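Local coordinates for protein phosphoribosylaminoimidazole-succinocarboxamide synthase (Thermotoga maritima, PDB 1KUT) that catalyses the ATP-dependent joining of L-aspartate to carboxyaminoimidazole ribonucleotide, giving SAICAR, in the de novo purine pathway, at residues K60-E65 against L72-L77; S41-T46 against G184-P189; K150-L155 against I169-G174. All blocks are in the same frame, centred on the assembly; numbering follows the deposited sequence.

Interaction 1. Residues K60-E65 against L72-L77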
ATOM      1  N   LYS B  60      -2.930  -9.026  24.483  1.00 22.31           N
ATOM      2  CA  LYS B  60      -1.563  -8.974  24.985  1.00 21.79           C
ATOM      3  C   LYS B  60      -0.914  -7.641  24.655  1.00 20.94           C
ATOM      4  O   LYS B  60      -0.868  -7.247  23.483  1.00 20.86           O
ATOM      5  CB  LYS B  60      -0.710 -10.092  24.362  1.00 22.86           C
ATOM      6  CG  LYS B  60      -1.200 -11.513  24.630  1.00 23.97           C
ATOM      7  CD  LYS B  60      -0.267 -12.546  24.006  1.00 25.28           C
ATOM      8  CE  LYS B  60      -0.638 -13.963  24.448  1.00 26.36           C
ATOM      9  NZ  LYS B  60      -2.043 -14.318  24.085  1.00 27.44           N
ATOM     10  N   THR B  61      -0.425  -6.948  25.683  1.00 19.70           N
ATOM     11  CA  THR B  61       0.258  -5.672  25.496  1.00 18.37           C
ATOM     12  C   THR B  61       1.525  -5.767  26.341  1.00 17.86           C
ATOM     13  O   THR B  61       1.619  -6.624  27.227  1.00 16.92           O
ATOM     14  CB  THR B  61      -0.606  -4.464  25.945  1.00 18.64           C
ATOM     15  OG1 THR B  61      -0.533  -4.304  27.362  1.00 18.45           O
ATOM     16  CG2 THR B  61      -2.065  -4.680  25.555  1.00 18.56           C
ATOM     17  N   HIS B  62       2.498  -4.902  26.074  1.00 17.26           N
ATOM     18  CA  HIS B  62       3.760  -4.956  26.799  1.00 17.21           C
ATOM     19  C   HIS B  62       3.806  -4.236  28.150  1.00 17.33           C
ATOM     20  O   HIS B  62       4.835  -4.267  28.828  1.00 16.92           O
ATOM     21  CB  HIS B  62       4.910  -4.481  25.867  1.00 16.80           C
ATOM     22  CG  HIS B  62       4.955  -2.998  25.616  1.00 16.78           C
ATOM     23  ND1 HIS B  62       3.851  -2.174  25.729  1.00 17.17           N
ATOM     24  CD2 HIS B  62       5.975  -2.203  25.206  1.00 16.62           C
ATOM     25  CE1 HIS B  62       4.188  -0.938  25.402  1.00 16.81           C
ATOM     26  NE2 HIS B  62       5.471  -0.931  25.078  1.00 17.54           N
ATOM     27  N   LEU B  63       2.697  -3.612  28.559  1.00 18.07           N
ATOM     28  CA  LEU B  63       2.679  -2.902  29.839  1.00 18.86           C
ATOM     29  C   LEU B  63       2.735  -3.804  31.066  1.00 19.72           C
ATOM     30  O   LEU B  63       1.912  -4.715  31.226  1.00 19.55           O
ATOM     31  CB  LEU B  63       1.432  -2.016  29.974  1.00 18.18           C
ATOM     32  CG  LEU B  63       1.161  -1.425  31.378  1.00 18.09           C
ATOM     33  CD1 LEU B  63       2.271  -0.427  31.747  1.00 17.06           C
ATOM     34  CD2 LEU B  63      -0.214  -0.725  31.428  1.00 17.30           C
ATOM     35  N   VAL B  64       3.707  -3.556  31.940  1.00 20.46           N
ATOM     36  CA  VAL B  64       3.763  -4.323  33.168  1.00 21.16           C
ATOM     37  C   VAL B  64       3.129  -3.435  34.243  1.00 21.65           C
ATOM     38  O   VAL B  64       2.271  -3.893  34.991  1.00 22.03           O
ATOM     39  CB  VAL B  64       5.205  -4.713  33.556  1.00 21.52           C
ATOM     40  CG1 VAL B  64       5.199  -5.424  34.937  1.00 20.57           C
ATOM     41  CG2 VAL B  64       5.796  -5.634  32.474  1.00 20.39           C
ATOM     42  N   GLU B  65       3.526  -2.162  34.299  1.00 21.91           N
ATOM     43  CA  GLU B  65       2.943  -1.232  35.266  1.00 22.15           C
ATOM     44  C   GLU B  65       3.340   0.205  34.995  1.00 21.94           C
ATOM     45  O   GLU B  65       4.312   0.467  34.275  1.00 22.35           O
ATOM     46  CB  GLU B  65       3.337  -1.604  36.709  1.00 23.32           C
ATOM     47  CG  GLU B  65       4.798  -1.400  37.088  1.00 24.26           C
ATOM     48  CD  GLU B  65       5.036  -1.514  38.609  1.00 26.31           C
ATOM     49  OE1 GLU B  65       6.135  -1.973  39.016  1.00 26.44           O
ATOM     50  OE2 GLU B  65       4.132  -1.134  39.400  1.00 26.36           O
ATOM     51  N   LEU B  72       6.960   3.767  31.964  1.00 22.49           N
ATOM     52  CA  LEU B  72       6.170   2.542  31.916  1.00 22.07           C
ATOM     53  C   LEU B  72       7.100   1.341  32.020  1.00 22.24           C
ATOM     54  O   LEU B  72       8.098   1.251  31.292  1.00 22.10           O
ATOM     55  CB  LEU B  72       5.403   2.451  30.596  1.00 21.28           C
ATOM     56  CG  LEU B  72       3.883   2.575  30.614  1.00 21.21           C
ATOM     57  CD1 LEU B  72       3.457   3.768  31.421  1.00 21.09           C
ATOM     58  CD2 LEU B  72       3.386   2.681  29.192  1.00 21.17           C
ATOM     59  N   LYS B  73       6.803   0.427  32.933  1.00 21.91           N
ATOM     60  CA  LYS B  73       7.632  -0.754  33.028  1.00 21.63           C
ATOM     61  C   LYS B  73       7.023  -1.709  32.005  1.00 20.84           C
ATOM     62  O   LYS B  73       5.855  -2.105  32.113  1.00 20.69           O
ATOM     63  CB  LYS B  73       7.579  -1.344  34.433  1.00 22.15           C
ATOM     64  CG  LYS B  73       8.514  -2.527  34.651  1.00 23.58           C
ATOM     65  CD  LYS B  73       8.287  -3.056  36.057  1.00 24.99           C
ATOM     66  CE  LYS B  73       8.603  -4.539  36.194  1.00 25.89           C
ATOM     67  NZ  LYS B  73       8.012  -5.067  37.482  1.00 26.81           N
ATOM     68  N   VAL B  74       7.812  -2.063  31.002  1.00 20.22           N
ATOM     69  CA  VAL B  74       7.327  -2.935  29.946  1.00 20.57           C
ATOM     70  C   VAL B  74       8.162  -4.190  29.790  1.00 20.98           C
ATOM     71  O   VAL B  74       9.292  -4.259  30.267  1.00 21.01           O
ATOM     72  CB  VAL B  74       7.315  -2.206  28.591  1.00 19.63           C
ATOM     73  CG1 VAL B  74       6.348  -1.037  28.645  1.00 19.73           C
ATOM     74  CG2 VAL B  74       8.715  -1.715  28.251  1.00 18.80           C
ATOM     75  N   ILE B  75       7.586  -5.178  29.117  1.00 21.73           N
ATOM     76  CA  ILE B  75       8.280  -6.426  28.849  1.00 22.75           C
ATOM     77  C   ILE B  75       8.968  -6.248  27.498  1.00 23.20           C
ATOM     78  O   ILE B  75       8.379  -5.717  26.556  1.00 22.83           O
ATOM     79  CB  ILE B  75       7.307  -7.620  28.710  1.00 23.05           C
ATOM     80  CG1 ILE B  75       6.342  -7.355  27.558  1.00 23.23           C
ATOM     81  CG2 ILE B  75       6.538  -7.834  29.995  1.00 22.69           C
ATOM     82  CD1 ILE B  75       5.430  -8.524  27.235  1.00 24.71           C
ATOM     83  N   PRO B  76      10.229  -6.682  27.385  1.00 23.67           N
ATOM     84  CA  PRO B  76      10.905  -6.524  26.094  1.00 23.95           C
ATOM     85  C   PRO B  76      10.157  -7.210  24.955  1.00 24.00           C
ATOM     86  O   PRO B  76       9.495  -8.236  25.146  1.00 23.35           O
ATOM     87  CB  PRO B  76      12.283  -7.141  26.340  1.00 23.68           C
ATOM     88  CG  PRO B  76      12.062  -8.051  27.532  1.00 23.77           C
ATOM     89  CD  PRO B  76      11.133  -7.255  28.392  1.00 23.59           C
ATOM     90  N   LEU B  77      10.249  -6.619  23.772  1.00 24.53           N
ATOM     91  CA  LEU B  77       9.604  -7.177  22.592  1.00 25.05           C
ATOM     92  C   LEU B  77      10.544  -6.983  21.431  1.00 25.34           C
ATOM     93  O   LEU B  77      11.317  -6.033  21.416  1.00 25.61           O
ATOM     94  CB  LEU B  77       8.304  -6.441  22.283  1.00 24.67           C
ATOM     95  CG  LEU B  77       7.108  -6.504  23.239  1.00 25.16           C
ATOM     96  CD1 LEU B  77       6.032  -5.544  22.729  1.00 25.40           C
ATOM     97  CD2 LEU B  77       6.554  -7.918  23.312  1.00 24.58           C
TER
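The imidazole of His-62 lies alongside Val-74, whose CG1 sits over one ring face, 3.6 Å from the ring centroid and 10° off its normal, a CH-pi contact. With chi1 at 74°, CG of His-62 is tucked between the backbone N and the carbonyl carbon, which carries the ring alongside the valine, both side chains pointing the same way. At the root of the side chain, His-62 CB touches Leu-77 CD1 at 3.5 Å and CG1 of Ile-75, while the backbone O of His-62 accepts the N-H of Ile-75 at 2.9 Å.

Lys-73 and Val-64 make up the other half. Lys-73 O is gripped by two amides, Val-64 N at 2.6 Å and Glu-65 N at 3.2 Å, which defines a classic beta bulge in this hairpin. The extended Lys-73 chain runs past Val-64, its CE 3.7 Å from Val-64 CG1, and ends in a long salt bridge from NZ to Glu-65 OE1 at 3.9 Å. The other methyl of Val-64, CG2, packs tightly on Ile-75 CG2 at 3.4 Å.

Strand 71-74 is flanked in its antiparallel sheet by strand 63-67 and strand 16-21, where Tyr-16 makes a cation-pi contact with Lys-73. Met-51 of helix 39-55 touches both Leu-63 and Leu-72.

Interaction 2. Residues S41-T46 against G184-P189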
ATOM      1  N   SER B  41       4.179  12.875  30.783  1.00 27.24           N
ATOM      2  CA  SER B  41       3.498  12.270  31.926  1.00 26.39           C
ATOM      3  C   SER B  41       2.051  11.966  31.571  1.00 25.76           C
ATOM      4  O   SER B  41       1.488  10.949  31.978  1.00 25.57           O
ATOM      5  CB  SER B  41       3.542  13.238  33.105  1.00 26.80           C
ATOM      6  OG  SER B  41       4.841  13.812  33.208  1.00 28.43           O
ATOM      7  N   ILE B  42       1.457  12.872  30.803  1.00 25.15           N
ATOM      8  CA  ILE B  42       0.076  12.748  30.367  1.00 24.63           C
ATOM      9  C   ILE B  42      -0.087  11.523  29.472  1.00 24.04           C
ATOM     10  O   ILE B  42      -0.969  10.702  29.692  1.00 23.35           O
ATOM     11  CB  ILE B  42      -0.362  14.042  29.608  1.00 24.63           C
ATOM     12  CG1 ILE B  42      -0.790  15.103  30.629  1.00 24.98           C
ATOM     13  CG2 ILE B  42      -1.465  13.742  28.608  1.00 24.56           C
ATOM     14  CD1 ILE B  42      -1.199  16.429  30.024  1.00 24.71           C
ATOM     15  N   CYS B  43       0.783  11.399  28.475  1.00 23.49           N
ATOM     16  CA  CYS B  43       0.706  10.280  27.544  1.00 23.13           C
ATOM     17  C   CYS B  43       1.047   8.944  28.214  1.00 22.42           C
ATOM     18  O   CYS B  43       0.407   7.927  27.947  1.00 22.47           O
ATOM     19  CB  CYS B  43       1.620  10.546  26.338  1.00 23.32           C
ATOM     20  SG  CYS B  43       0.977  11.858  25.205  1.00 25.50           S
ATOM     21  N   ALA B  44       2.039   8.951  29.097  1.00 21.69           N
ATOM     22  CA  ALA B  44       2.426   7.738  29.796  1.00 21.21           C
ATOM     23  C   ALA B  44       1.222   7.203  30.549  1.00 20.97           C
ATOM     24  O   ALA B  44       0.882   6.025  30.437  1.00 21.11           O
ATOM     25  CB  ALA B  44       3.580   8.023  30.773  1.00 20.87           C
ATOM     26  N   GLU B  45       0.556   8.069  31.301  1.00 20.48           N
ATOM     27  CA  GLU B  45      -0.601   7.620  32.066  1.00 20.20           C
ATOM     28  C   GLU B  45      -1.824   7.210  31.236  1.00 19.53           C
ATOM     29  O   GLU B  45      -2.485   6.228  31.567  1.00 19.14           O
ATOM     30  CB  GLU B  45      -1.002   8.670  33.098  1.00 20.42           C
ATOM     31  CG  GLU B  45      -2.168   8.251  33.955  1.00 20.98           C
ATOM     32  CD  GLU B  45      -2.538   9.310  34.977  1.00 22.58           C
ATOM     33  OE1 GLU B  45      -3.533   9.097  35.715  1.00 22.23           O
ATOM     34  OE2 GLU B  45      -1.826  10.352  35.038  1.00 23.16           O
ATOM     35  N   THR B  46      -2.154   7.931  30.168  1.00 19.31           N
ATOM     36  CA  THR B  46      -3.317   7.499  29.401  1.00 18.85           C
ATOM     37  C   THR B  46      -2.970   6.187  28.683  1.00 17.86           C
ATOM     38  O   THR B  46      -3.825   5.342  28.486  1.00 17.43           O
ATOM     39  CB  THR B  46      -3.846   8.605  28.422  1.00 19.23           C
ATOM     40  OG1 THR B  46      -3.410   8.358  27.087  1.00 20.16           O
ATOM     41  CG2 THR B  46      -3.381   9.973  28.867  1.00 19.29           C
ATOM     42  N   GLY B 184       2.942  -2.994  21.334  1.00 19.50           N
ATOM     43  CA  GLY B 184       3.994  -2.230  21.974  1.00 19.78           C
ATOM     44  C   GLY B 184       3.628  -0.762  21.898  1.00 19.92           C
ATOM     45  O   GLY B 184       2.453  -0.392  21.961  1.00 20.43           O
ATOM     46  N   ASP B 185       4.645   0.069  21.751  1.00 20.33           N
ATOM     47  CA  ASP B 185       4.500   1.509  21.641  1.00 20.68           C
ATOM     48  C   ASP B 185       3.588   2.141  22.678  1.00 20.55           C
ATOM     49  O   ASP B 185       3.732   1.871  23.868  1.00 21.64           O
ATOM     50  CB  ASP B 185       4.037   1.888  20.240  1.00 21.75           C
ATOM     51  CG  ASP B 185       4.489   3.291  19.847  1.00 22.50           C
ATOM     52  OD1 ASP B 185       5.703   3.558  19.941  1.00 23.28           O
ATOM     53  OD2 ASP B 185       3.646   4.121  19.451  1.00 22.60           O
ATOM     54  N   GLU B 186       2.652   2.978  22.246  1.00 19.89           N
ATOM     55  CA  GLU B 186       1.767   3.663  23.181  1.00 19.59           C
ATOM     56  C   GLU B 186       0.328   3.804  22.672  1.00 18.96           C
ATOM     57  O   GLU B 186      -0.040   3.247  21.630  1.00 18.57           O
ATOM     58  CB  GLU B 186       2.335   5.054  23.487  1.00 20.55           C
ATOM     59  CG  GLU B 186       2.274   6.051  22.310  1.00 23.40           C
ATOM     60  CD  GLU B 186       2.858   7.435  22.648  1.00 24.95           C
ATOM     61  OE1 GLU B 186       4.099   7.610  22.584  1.00 26.56           O
ATOM     62  OE2 GLU B 186       2.077   8.349  22.994  1.00 26.02           O
ATOM     63  N   ILE B 187      -0.479   4.548  23.425  1.00 17.94           N
ATOM     64  CA  ILE B 187      -1.859   4.804  23.063  1.00 17.76           C
ATOM     65  C   ILE B 187      -2.256   6.145  23.658  1.00 18.34           C
ATOM     66  O   ILE B 187      -2.719   6.223  24.797  1.00 18.32           O
ATOM     67  CB  ILE B 187      -2.823   3.733  23.601  1.00 16.75           C
ATOM     68  CG1 ILE B 187      -2.423   2.343  23.118  1.00 16.59           C
ATOM     69  CG2 ILE B 187      -4.208   4.008  23.076  1.00 17.43           C
ATOM     70  CD1 ILE B 187      -3.382   1.251  23.586  1.00 16.01           C
ATOM     71  N   SER B 188      -2.086   7.212  22.883  1.00 19.15           N
ATOM     72  CA  SER B 188      -2.422   8.538  23.376  1.00 20.00           C
ATOM     73  C   SER B 188      -2.810   9.418  22.212  1.00 20.26           C
ATOM     74  O   SER B 188      -2.842   8.958  21.074  1.00 19.89           O
ATOM     75  CB  SER B 188      -1.209   9.141  24.081  1.00 20.37           C
ATOM     76  OG  SER B 188      -0.162   9.356  23.138  1.00 20.55           O
ATOM     77  N   PRO B 189      -3.125  10.701  22.484  1.00 20.56           N
ATOM     78  CA  PRO B 189      -3.503  11.618  21.404  1.00 20.71           C
ATOM     79  C   PRO B 189      -2.466  11.626  20.301  1.00 20.97           C
ATOM     80  O   PRO B 189      -2.757  12.010  19.171  1.00 21.40           O
ATOM     81  CB  PRO B 189      -3.635  12.956  22.125  1.00 20.71           C
ATOM     82  CG  PRO B 189      -4.269  12.524  23.435  1.00 20.25           C
ATOM     83  CD  PRO B 189      -3.407  11.305  23.800  1.00 20.47           C
TER
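Cys-43 and Ser-188 meet side chain to side chain where helix 39-55 passes the loop between strands 181-183 and 192-196. The thiol of Cys-43 lies anti to its own carbonyl carbon (chi1 -72°), which brings SG to 3.4 Å from Ser-188 OG and 3.7 Å from Ser-188 CB. The serine hydroxyl, in turn, is held between its backbone N and carbonyl carbon at chi1 65°, and from there it donates a hydrogen bond to Glu-186 OE2, modelled at only 2.5 Å, so short that its exact length is doubtful. That carboxylate oxygen also comes within 4.0 Å of Cys-43 CB.

The glutamate chain is extended beyond CG, which brings OE2 beside the serine and the cysteine. Its second oxygen, OE1, forms a salt bridge with Lys-8 NZ. In fold terms this is helix-to-loop packing: residues 184-189 have no regular secondary structure and run beside the helix, with Cys-43 and Ser-188 as the nearest backbone pair, their CA atoms 5.5 Å apart. Thr-47, the residue just past the helical segment, adds a further helix-to-loop link, its OG1 hydrogen-bonded to the backbone N of Ile-187.

About one turn on from Cys-43, Thr-46 has chi1 at 101°, away from any staggered value, and the placing of its side chain is uncertain. Its OG1 gives a weak, tentative hydrogen bond of 3.2 Å to Ile-187 O. The same oxygen lies 3.8 Å from Ser-188 CB. Tyr-217 of helix 214-229 touches Pro-189, and Leu-221 of that helix touches Thr-46.

Interaction 3. Residues K150-L155 against I169-G174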
ATOM      1  N   LYS B 150      -9.511  -5.849  16.788  1.00 22.53           N
ATOM      2  CA  LYS B 150     -10.038  -6.199  18.105  1.00 22.78           C
ATOM      3  C   LYS B 150      -9.829  -5.017  19.061  1.00 21.76           C
ATOM      4  O   LYS B 150     -10.771  -4.507  19.668  1.00 21.81           O
ATOM      5  CB  LYS B 150      -9.294  -7.417  18.652  1.00 23.82           C
ATOM      6  CG  LYS B 150      -9.739  -7.854  20.043  1.00 25.02           C
ATOM      7  CD  LYS B 150     -10.678  -9.039  19.974  1.00 26.17           C
ATOM      8  CE  LYS B 150     -10.005 -10.168  19.222  1.00 26.70           C
ATOM      9  NZ  LYS B 150      -8.616 -10.341  19.749  1.00 27.69           N
ATOM     10  N   ILE B 151      -8.578  -4.596  19.183  1.00 20.60           N
ATOM     11  CA  ILE B 151      -8.213  -3.489  20.054  1.00 19.88           C
ATOM     12  C   ILE B 151      -8.974  -2.227  19.682  1.00 19.16           C
ATOM     13  O   ILE B 151      -9.487  -1.522  20.543  1.00 18.70           O
ATOM     14  CB  ILE B 151      -6.701  -3.192  19.953  1.00 19.36           C
ATOM     15  CG1 ILE B 151      -5.898  -4.347  20.540  1.00 19.12           C
ATOM     16  CG2 ILE B 151      -6.361  -1.900  20.687  1.00 18.96           C
ATOM     17  CD1 ILE B 151      -4.406  -4.232  20.263  1.00 18.64           C
ATOM     18  N   THR B 152      -9.041  -1.951  18.389  1.00 18.97           N
ATOM     19  CA  THR B 152      -9.717  -0.766  17.890  1.00 19.04           C
ATOM     20  C   THR B 152     -11.174  -0.742  18.299  1.00 19.78           C
ATOM     21  O   THR B 152     -11.676   0.292  18.740  1.00 19.82           O
ATOM     22  CB  THR B 152      -9.598  -0.689  16.364  1.00 18.65           C
ATOM     23  OG1 THR B 152      -8.213  -0.689  16.017  1.00 18.63           O
ATOM     24  CG2 THR B 152     -10.246   0.571  15.829  1.00 17.98           C
ATOM     25  N   LEU B 153     -11.858  -1.871  18.156  1.00 20.28           N
ATOM     26  CA  LEU B 153     -13.255  -1.940  18.556  1.00 21.51           C
ATOM     27  C   LEU B 153     -13.393  -1.840  20.090  1.00 21.31           C
ATOM     28  O   LEU B 153     -14.259  -1.129  20.601  1.00 21.34           O
ATOM     29  CB  LEU B 153     -13.885  -3.240  18.027  1.00 22.58           C
ATOM     30  CG  LEU B 153     -14.594  -3.163  16.660  1.00 23.58           C
ATOM     31  CD1 LEU B 153     -14.230  -1.866  15.901  1.00 24.26           C
ATOM     32  CD2 LEU B 153     -14.226  -4.398  15.843  1.00 23.84           C
ATOM     33  N   ALA B 154     -12.534  -2.538  20.820  1.00 21.07           N
ATOM     34  CA  ALA B 154     -12.575  -2.482  22.281  1.00 21.01           C
ATOM     35  C   ALA B 154     -12.399  -1.045  22.751  1.00 21.35           C
ATOM     36  O   ALA B 154     -13.085  -0.602  23.676  1.00 21.66           O
ATOM     37  CB  ALA B 154     -11.480  -3.341  22.868  1.00 20.38           C
ATOM     38  N   LEU B 155     -11.478  -0.318  22.113  1.00 21.35           N
ATOM     39  CA  LEU B 155     -11.207   1.075  22.473  1.00 21.47           C
ATOM     40  C   LEU B 155     -12.347   1.976  22.036  1.00 22.19           C
ATOM     41  O   LEU B 155     -12.675   2.963  22.703  1.00 21.83           O
ATOM     42  CB  LEU B 155      -9.899   1.559  21.834  1.00 20.59           C
ATOM     43  CG  LEU B 155      -8.606   1.065  22.462  1.00 19.50           C
ATOM     44  CD1 LEU B 155      -7.410   1.692  21.755  1.00 19.20           C
ATOM     45  CD2 LEU B 155      -8.610   1.443  23.941  1.00 19.80           C
ATOM     46  N   ILE B 169      -6.558   5.150  14.569  1.00 19.72           N
ATOM     47  CA  ILE B 169      -5.514   4.973  15.552  1.00 18.34           C
ATOM     48  C   ILE B 169      -4.407   4.158  14.916  1.00 18.27           C
ATOM     49  O   ILE B 169      -4.665   3.353  14.035  1.00 18.11           O
ATOM     50  CB  ILE B 169      -6.122   4.236  16.789  1.00 18.07           C
ATOM     51  CG1 ILE B 169      -5.054   3.949  17.841  1.00 17.06           C
ATOM     52  CG2 ILE B 169      -6.781   2.933  16.350  1.00 17.64           C
ATOM     53  CD1 ILE B 169      -5.637   3.560  19.152  1.00 16.99           C
ATOM     54  N   LYS B 170      -3.171   4.386  15.342  1.00 18.37           N
ATOM     55  CA  LYS B 170      -2.028   3.648  14.813  1.00 18.13           C
ATOM     56  C   LYS B 170      -1.414   2.772  15.910  1.00 17.82           C
ATOM     57  O   LYS B 170      -1.276   3.212  17.055  1.00 17.54           O
ATOM     58  CB  LYS B 170      -0.961   4.622  14.307  1.00 18.79           C
ATOM     59  CG  LYS B 170       0.301   3.915  13.818  1.00 20.10           C
ATOM     60  CD  LYS B 170       1.562   4.702  14.148  1.00 21.60           C
ATOM     61  CE  LYS B 170       1.695   4.957  15.654  1.00 22.22           C
ATOM     62  NZ  LYS B 170       3.117   5.174  16.063  1.00 22.26           N
ATOM     63  N   TYR B 171      -1.049   1.540  15.557  1.00 17.28           N
ATOM     64  CA  TYR B 171      -0.425   0.604  16.503  1.00 16.88           C
ATOM     65  C   TYR B 171       0.949   0.157  16.010  1.00 17.57           C
ATOM     66  O   TYR B 171       1.348   0.426  14.873  1.00 17.56           O
ATOM     67  CB  TYR B 171      -1.276  -0.659  16.670  1.00 15.12           C
ATOM     68  CG  TYR B 171      -2.712  -0.405  17.102  1.00 14.07           C
ATOM     69  CD1 TYR B 171      -3.010   0.023  18.398  1.00 13.44           C
ATOM     70  CD2 TYR B 171      -3.768  -0.592  16.211  1.00 13.08           C
ATOM     71  CE1 TYR B 171      -4.323   0.257  18.790  1.00 13.01           C
ATOM     72  CE2 TYR B 171      -5.087  -0.365  16.592  1.00 12.49           C
ATOM     73  CZ  TYR B 171      -5.351   0.054  17.878  1.00 12.36           C
ATOM     74  OH  TYR B 171      -6.646   0.240  18.270  1.00 12.26           O
ATOM     75  N   GLU B 172       1.659  -0.530  16.897  1.00 18.66           N
ATOM     76  CA  GLU B 172       2.966  -1.117  16.632  1.00 19.51           C
ATOM     77  C   GLU B 172       3.022  -2.376  17.488  1.00 19.40           C
ATOM     78  O   GLU B 172       2.699  -2.347  18.677  1.00 18.77           O
ATOM     79  CB  GLU B 172       4.100  -0.145  16.979  1.00 20.79           C
ATOM     80  CG  GLU B 172       4.347   0.904  15.879  1.00 22.95           C
ATOM     81  CD  GLU B 172       5.475   1.880  16.206  1.00 24.50           C
ATOM     82  OE1 GLU B 172       6.444   1.479  16.892  1.00 24.88           O
ATOM     83  OE2 GLU B 172       5.399   3.051  15.756  1.00 25.39           O
ATOM     84  N   PHE B 173       3.392  -3.487  16.861  1.00 20.00           N
ATOM     85  CA  PHE B 173       3.459  -4.775  17.536  1.00 20.95           C
ATOM     86  C   PHE B 173       4.861  -5.359  17.563  1.00 22.23           C
ATOM     87  O   PHE B 173       5.752  -4.940  16.799  1.00 22.95           O
ATOM     88  CB  PHE B 173       2.543  -5.788  16.859  1.00 19.61           C
ATOM     89  CG  PHE B 173       1.080  -5.437  16.917  1.00 19.68           C
ATOM     90  CD1 PHE B 173       0.532  -4.524  16.014  1.00 19.20           C
ATOM     91  CD2 PHE B 173       0.242  -6.066  17.832  1.00 18.78           C
ATOM     92  CE1 PHE B 173      -0.826  -4.242  16.012  1.00 18.91           C
ATOM     93  CE2 PHE B 173      -1.116  -5.796  17.847  1.00 18.92           C
ATOM     94  CZ  PHE B 173      -1.656  -4.870  16.920  1.00 19.63           C
ATOM     95  N   GLY B 174       5.038  -6.352  18.434  1.00 23.13           N
ATOM     96  CA  GLY B 174       6.321  -7.011  18.571  1.00 24.05           C
ATOM     97  C   GLY B 174       6.127  -8.437  19.038  1.00 24.84           C
ATOM     98  O   GLY B 174       5.001  -8.873  19.295  1.00 24.59           O
TER
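The phenol of Tyr-171 reaches from its strand to the helix and gives a hydrogen bond from OH to Thr-152 OG1, 2.9 Å away. The threonine oxygen lies at the ring edge, near the ring plane, and is also 3.2 Å from Tyr-171 CE2; the two side chains approach at a slant. Thr-152 OG1 sits anti to its carbonyl carbon (chi1 -58°), a position from which it also bonds to Ala-148 O one turn earlier in the helix. The threonine hydroxyl is therefore engaged twice, once with its own helix and once with the tyrosine, which fixes the outer end of the ring.

Ile-151 approaches the same ring obliquely: the two side chains slide past one another in opposite directions, with Ile-151 CG2 3.5 Å from Tyr-171 CE1. Its longer branch, beside the backbone N, continues toward Phe-173, where CD1 stands 4.4 Å from Phe-173 CE2 in a looser approach, again oblique to the ring.

This is a helix laid against a sheet. Helix 138-160 runs over one side of strand 164-175, with an angle of 139° between the N-to-C directions of residues 150-155 and 169-171 and a closest axis approach of 10.3 Å. Ile-169, Tyr-171 and Phe-173, every second residue of the strand, send their side chains to the helix.

Further along the helix, Leu-155 and Ile-169 cross at about a right angle, in van der Waals contact through their CD1 atoms at 3.7 Å. Leu-155 CD1 also comes to 3.9 Å from Tyr-171 OH, packing apolar carbon beside the buried phenol oxygen. Leu-183 of the adjoining strand 181-183 touches Ile-151, Tyr-171 and Phe-173.

In the fold
The centres of the three contacts lie 13 to 15 Å apart. Interaction 1 is in the five-stranded antiparallel sheet, interaction 3 couples helix 138-160 to the six-stranded one, and interaction 2 sets helix 39-55 against the loop leaving strand 181-183 of that second sheet. Along the chain, interactions 1 and 3 follow in series, both nested inside the span closed by interaction 2. Residues 184-189 touch both others: His-62 CE1 packs 3.2 Å from Asp-185 O, and Gly-184 N probably bonds to Glu-172 O at 2.7 Å. The loop thus meets the hairpin of the first sheet and strand 164-175 of the second, so that both sheets and helix 39-55 pack about it.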